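Local coordinates for cytochrome c' (Thermochromatium tepidum, PDB 3VRC), which carries a covalently attached heme c in a four-helix bundle and probably takes part in electron transfer in a purple photosynthetic bacterium, at residues T71-K74 / P75-Q79; A28-E31 / G32-A36. All blocks are in the same frame, centred on the assembly; numbering follows the deposited sequence. Where two conformers were deposited one is given.

Contact 1 of 2, residues T71-K74 / P75-Q79; sequences TRAK and PELFQ. With HEC (heme c), chain L.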
# COMPACT_ATOMS: atom_id res chain seq x y z
N THR B 71 9.90 -15.89 4.19
CA THR B 71 10.10 -15.09 3.01
C THR B 71 10.10 -15.94 1.76
O THR B 71 10.56 -17.08 1.78
CB THR B 71 11.39 -14.22 3.14
OG1 THR B 71 11.47 -13.41 1.97
CG2 THR B 71 12.72 -15.03 3.24
N ARG B 72 9.58 -15.37 0.66
CA ARG B 72 9.72 -15.96 -0.65
C ARG B 72 10.83 -15.32 -1.47
O ARG B 72 10.95 -15.65 -2.68
CB ARG B 72 8.37 -15.82 -1.39
CG ARG B 72 7.28 -16.72 -0.78
CD ARG B 72 5.88 -16.49 -1.34
NE ARG B 72 5.82 -16.78 -2.78
CZ ARG B 72 4.78 -16.50 -3.56
NH1 ARG B 72 3.67 -15.92 -3.07
NH2 ARG B 72 4.87 -16.80 -4.85
N ALA B 73 11.64 -14.43 -0.89
CA ALA B 73 12.76 -13.91 -1.60
C ALA B 73 13.82 -14.99 -1.81
O ALA B 73 14.26 -15.61 -0.83
CB ALA B 73 13.34 -12.73 -0.86
N LYS B 74 14.26 -15.22 -3.04
CA LYS B 74 15.26 -16.28 -3.30
C LYS B 74 16.64 -15.75 -2.94
O LYS B 74 16.96 -14.57 -3.00
CB LYS B 74 15.24 -16.60 -4.78
CG LYS B 74 14.01 -17.38 -5.21
CD LYS B 74 14.08 -17.90 -6.67
CE LYS B 74 13.01 -18.90 -6.95
NZ LYS B 74 13.19 -19.47 -8.31
N PRO B 75 17.57 -16.70 -2.66
CA PRO B 75 18.98 -16.28 -2.50
C PRO B 75 19.52 -15.46 -3.69
O PRO B 75 20.33 -14.55 -3.50
CB PRO B 75 19.73 -17.59 -2.28
CG PRO B 75 18.74 -18.70 -2.38
CD PRO B 75 17.35 -18.14 -2.48
N GLU B 76 19.03 -15.81 -4.89
CA GLU B 76 19.49 -15.08 -6.08
C GLU B 76 19.25 -13.58 -5.92
O GLU B 76 19.98 -12.76 -6.49
CB GLU B 76 18.81 -15.57 -7.34
CG GLU B 76 19.33 -16.93 -7.82
CD GLU B 76 18.57 -18.17 -7.30
OE1 GLU B 76 17.98 -18.14 -6.18
OE2 GLU B 76 18.59 -19.23 -8.05
N LEU B 77 18.18 -13.16 -5.24
CA LEU B 77 17.85 -11.75 -5.13
C LEU B 77 19.05 -11.02 -4.43
O LEU B 77 19.55 -9.99 -4.90
CB LEU B 77 16.59 -11.58 -4.28
CG LEU B 77 16.05 -10.16 -4.19
CD1 LEU B 77 14.59 -10.17 -3.89
CD2 LEU B 77 16.75 -9.37 -3.12
N PHE B 78 19.52 -11.59 -3.30
CA PHE B 78 20.54 -10.96 -2.51
C PHE B 78 21.92 -11.02 -3.18
O PHE B 78 22.79 -10.21 -2.85
CB PHE B 78 20.57 -11.58 -1.13
CG PHE B 78 19.22 -11.41 -0.45
CD1 PHE B 78 18.94 -10.24 0.24
CD2 PHE B 78 18.23 -12.41 -0.56
CE1 PHE B 78 17.68 -10.01 0.84
CE2 PHE B 78 16.97 -12.20 0.01
CZ PHE B 78 16.71 -11.01 0.75
N GLN B 79 22.07 -11.90 -4.16
CA GLN B 79 23.29 -12.02 -4.96
C GLN B 79 23.31 -11.03 -6.13
O GLN B 79 24.33 -10.94 -6.82
CB GLN B 79 23.44 -13.43 -5.53
CG GLN B 79 23.53 -14.57 -4.53
CD GLN B 79 23.12 -15.92 -5.19
OE1 GLN B 79 23.18 -16.12 -6.42
NE2 GLN B 79 22.66 -16.79 -4.39
FE HEC L . 6.29 -8.98 -6.04
CHA HEC L . 6.21 -11.15 -3.35
CHB HEC L . 2.86 -9.01 -6.20
CHC HEC L . 6.35 -6.43 -8.30
CHD HEC L . 9.69 -8.95 -5.86
NA HEC L . 4.79 -9.97 -5.01
C1A HEC L . 4.95 -10.80 -3.94
C2A HEC L . 3.71 -11.37 -3.57
C3A HEC L . 2.72 -10.78 -4.40
C4A HEC L . 3.47 -9.88 -5.23
CMA HEC L . 1.25 -10.95 -4.37
CAA HEC L . 3.52 -12.46 -2.56
CBA HEC L . 2.61 -12.15 -1.47
CGA HEC L . 3.21 -10.99 -0.74
O1A HEC L . 2.36 -10.11 -0.35
O2A HEC L . 4.40 -10.89 -0.44
NB HEC L . 4.86 -7.89 -7.02
C1B HEC L . 3.54 -8.05 -6.98
C2B HEC L . 2.84 -7.23 -7.94
C3B HEC L . 3.87 -6.46 -8.51
C4B HEC L . 5.11 -6.89 -7.91
CMB HEC L . 1.40 -7.17 -8.21
CAB HEC L . 3.81 -5.42 -9.61
CBB HEC L . 2.69 -4.46 -9.58
NC HEC L . 7.76 -7.88 -6.93
C1C HEC L . 7.61 -6.89 -7.86
C2C HEC L . 8.89 -6.41 -8.37
C3C HEC L . 9.84 -7.14 -7.63
C4C HEC L . 9.09 -8.05 -6.77
CMC HEC L . 9.03 -5.39 -9.44
CAC HEC L . 11.35 -7.12 -7.72
CBC HEC L . 11.95 -5.89 -8.33
ND HEC L . 7.67 -9.90 -4.91
C1D HEC L . 9.02 -9.76 -4.95
C2D HEC L . 9.70 -10.52 -3.95
C3D HEC L . 8.72 -11.10 -3.17
C4D HEC L . 7.46 -10.65 -3.78
CMD HEC L . 11.20 -10.65 -3.78
CAD HEC L . 8.83 -11.92 -1.93
CBD HEC L . 8.82 -11.00 -0.68
CGD HEC L . 9.07 -11.76 0.61
O1D HEC L . 8.40 -12.82 0.79
O2D HEC L . 9.94 -11.33 1.38
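With OG1 held trans to the backbone N (chi1 -177°), Thr71 reaches a heme propionate, while Phe78, its CG trans to the carbonyl carbon (chi1 -59°), brings its ring back beside Ala73 CB. Thr71 OG1 gives its hydrogen to HEC O2D at 2.6 Å and accepts one from Ala73 N at 3.0 Å, closing an ST turn; Arg12 NH2 also bonds to this oxygen. The other propionate oxygen, HEC O1D, takes a nearly straight bond from Arg72 N at 2.8 Å, so hydroxyl and backbone N-H grip the two ends of one carboxylate. A valine in place of Thr71 would probably leave O2D without this donor and the turn without its acceptor. The loop then enters the short, weakly bonded helical turn 75-78; Pro75 suits a place near its start, where a backbone N-H has no partner within the helix and a missing one costs nothing. Lys74 O receives Leu77 N at 2.9 Å, the donor standing 52° out of the carbonyl plane. Ala73 is small enough for Phe78 CE2 to approach its CB obliquely to 3.8 Å. Leu77 CD2 lies over one face of that ring, and its other branch, CD1, meets heme methyl CMD at 3.4 Å.

Contact 2 of 2, residues A28-E31 / G32-A36; sequences ANLE and GEYNA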
# COMPACT_ATOMS: atom_id res chain seq x y z
N ALA B 28 -10.08 -6.36 -13.53
CA ALA B 28 -11.52 -6.57 -13.56
C ALA B 28 -12.26 -5.51 -14.32
O ALA B 28 -13.22 -5.79 -15.03
CB ALA B 28 -12.09 -6.70 -12.14
N ASN B 29 -11.83 -4.26 -14.17
CA ASN B 29 -12.44 -3.14 -14.90
C ASN B 29 -12.17 -3.23 -16.38
O ASN B 29 -13.02 -2.83 -17.19
CB ASN B 29 -11.92 -1.83 -14.34
CG ASN B 29 -12.68 -1.39 -13.10
OD1 ASN B 29 -13.74 -0.79 -13.21
ND2 ASN B 29 -12.18 -1.72 -11.91
N LEU B 30 -10.97 -3.65 -16.78
CA LEU B 30 -10.69 -3.83 -18.19
C LEU B 30 -11.49 -4.94 -18.80
O LEU B 30 -11.92 -4.79 -19.99
CB LEU B 30 -9.18 -4.06 -18.38
CG LEU B 30 -8.28 -2.87 -18.10
CD1 LEU B 30 -6.84 -3.30 -18.04
CD2 LEU B 30 -8.51 -1.69 -19.06
N GLU B 31 -11.71 -6.04 -18.09
CA GLU B 31 -12.37 -7.21 -18.63
C GLU B 31 -13.87 -7.06 -18.65
O GLU B 31 -14.51 -7.73 -19.39
CB GLU B 31 -11.92 -8.43 -17.84
CG GLU B 31 -10.45 -8.70 -18.17
CD GLU B 31 -9.79 -9.90 -17.51
OE1 GLU B 31 -10.37 -10.45 -16.55
OE2 GLU B 31 -8.66 -10.26 -17.97
N GLY B 32 -14.44 -6.21 -17.84
CA GLY B 32 -15.87 -6.01 -17.73
C GLY B 32 -16.23 -4.57 -17.96
O GLY B 32 -15.70 -3.90 -18.82
N GLU B 33 -17.15 -4.06 -17.14
CA GLU B 33 -17.55 -2.67 -17.19
C GLU B 33 -16.42 -1.84 -16.58
O GLU B 33 -15.90 -2.16 -15.50
CB GLU B 33 -18.84 -2.40 -16.41
CG GLU B 33 -19.33 -0.97 -16.69
CD GLU B 33 -20.82 -0.73 -16.42
OE1 GLU B 33 -21.56 -1.61 -15.94
OE2 GLU B 33 -21.30 0.38 -16.72
N TYR B 34 -16.03 -0.74 -17.21
CA TYR B 34 -14.93 0.08 -16.81
C TYR B 34 -15.37 1.25 -15.95
O TYR B 34 -16.16 2.08 -16.39
CB TYR B 34 -14.20 0.64 -18.06
CG TYR B 34 -12.91 1.35 -17.78
CD1 TYR B 34 -11.72 0.62 -17.60
CD2 TYR B 34 -12.85 2.71 -17.70
CE1 TYR B 34 -10.53 1.26 -17.35
CE2 TYR B 34 -11.64 3.39 -17.45
CZ TYR B 34 -10.51 2.62 -17.25
OH TYR B 34 -9.31 3.25 -16.96
N ASN B 35 -14.89 1.28 -14.70
CA ASN B 35 -15.15 2.34 -13.76
C ASN B 35 -13.91 3.15 -13.63
O ASN B 35 -12.98 2.80 -12.90
CB ASN B 35 -15.58 1.71 -12.45
CG ASN B 35 -15.83 2.75 -11.37
OD1 ASN B 35 -15.57 3.93 -11.53
ND2 ASN B 35 -16.34 2.30 -10.23
N ALA B 36 -13.82 4.24 -14.39
CA ALA B 36 -12.61 5.01 -14.48
C ALA B 36 -12.13 5.50 -13.13
O ALA B 36 -10.92 5.54 -12.89
CB ALA B 36 -12.80 6.19 -15.44
O HOH W 1 -15.54 -4.72 -14.69
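The ring of Tyr34 has the backbone O of Asn29 at its edge, near the ring plane, with Tyr34 CD1 3.7 Å from that oxygen; Leu30 CD2 approaches CE1 obliquely at 4.0 Å. The second flat group, the amide of Asn29, stands 70° from that of Asn35, the side chains running side by side. Asn29 OD1 accepts Asn35 N at 2.8 Å, the donor tilted 26° from the carbonyl plane. Asn29 CG sits beside its own backbone N (chi1 -84°), which turns the amide toward the departing loop; ND2 is bonded to Lys25 O and Gln38 OE1, so both ends of this buried amide are satisfied and its flip is fixed. Here the chain turns from helix 5-31 into helix 36-50 of the four-helix bundle. Gly32 N, in the first residue to leave helical geometry, still gives a weak hydrogen bond to Ala28 O at 3.1 Å. Asn35 is the N-cap of the next helix, which its short amide suits because OD1 can reach forward to first-turn N-H groups, weakly to Asp37 N and Gln38 N. A water donates to Ala28 O at 2.6 Å and to Glu33 O at 2.7 Å, bridging helix end and loop, while Tyr34 and Leu30 pack on Val110 of helix 107-128.

Contact 2 comes first along the chain, where helix 5-31 passes into helix 36-50; contact 1 follows in the loop after helix 36-50 and runs into the short helix 75-78. Their centres are about 35 Å apart, on opposite sides of the chain's centre, and their nearest atoms stay about 20 Å apart. The two are related through the bundle: helix 5-31 ends in contact 2 and sends Ile9 and Arg12, near its start, against contact 1, while helix 107-128 packs against both. Contact 1 forms part of the heme pocket, whereas contact 2 is a surface connection between helices, remote from the annotated sites.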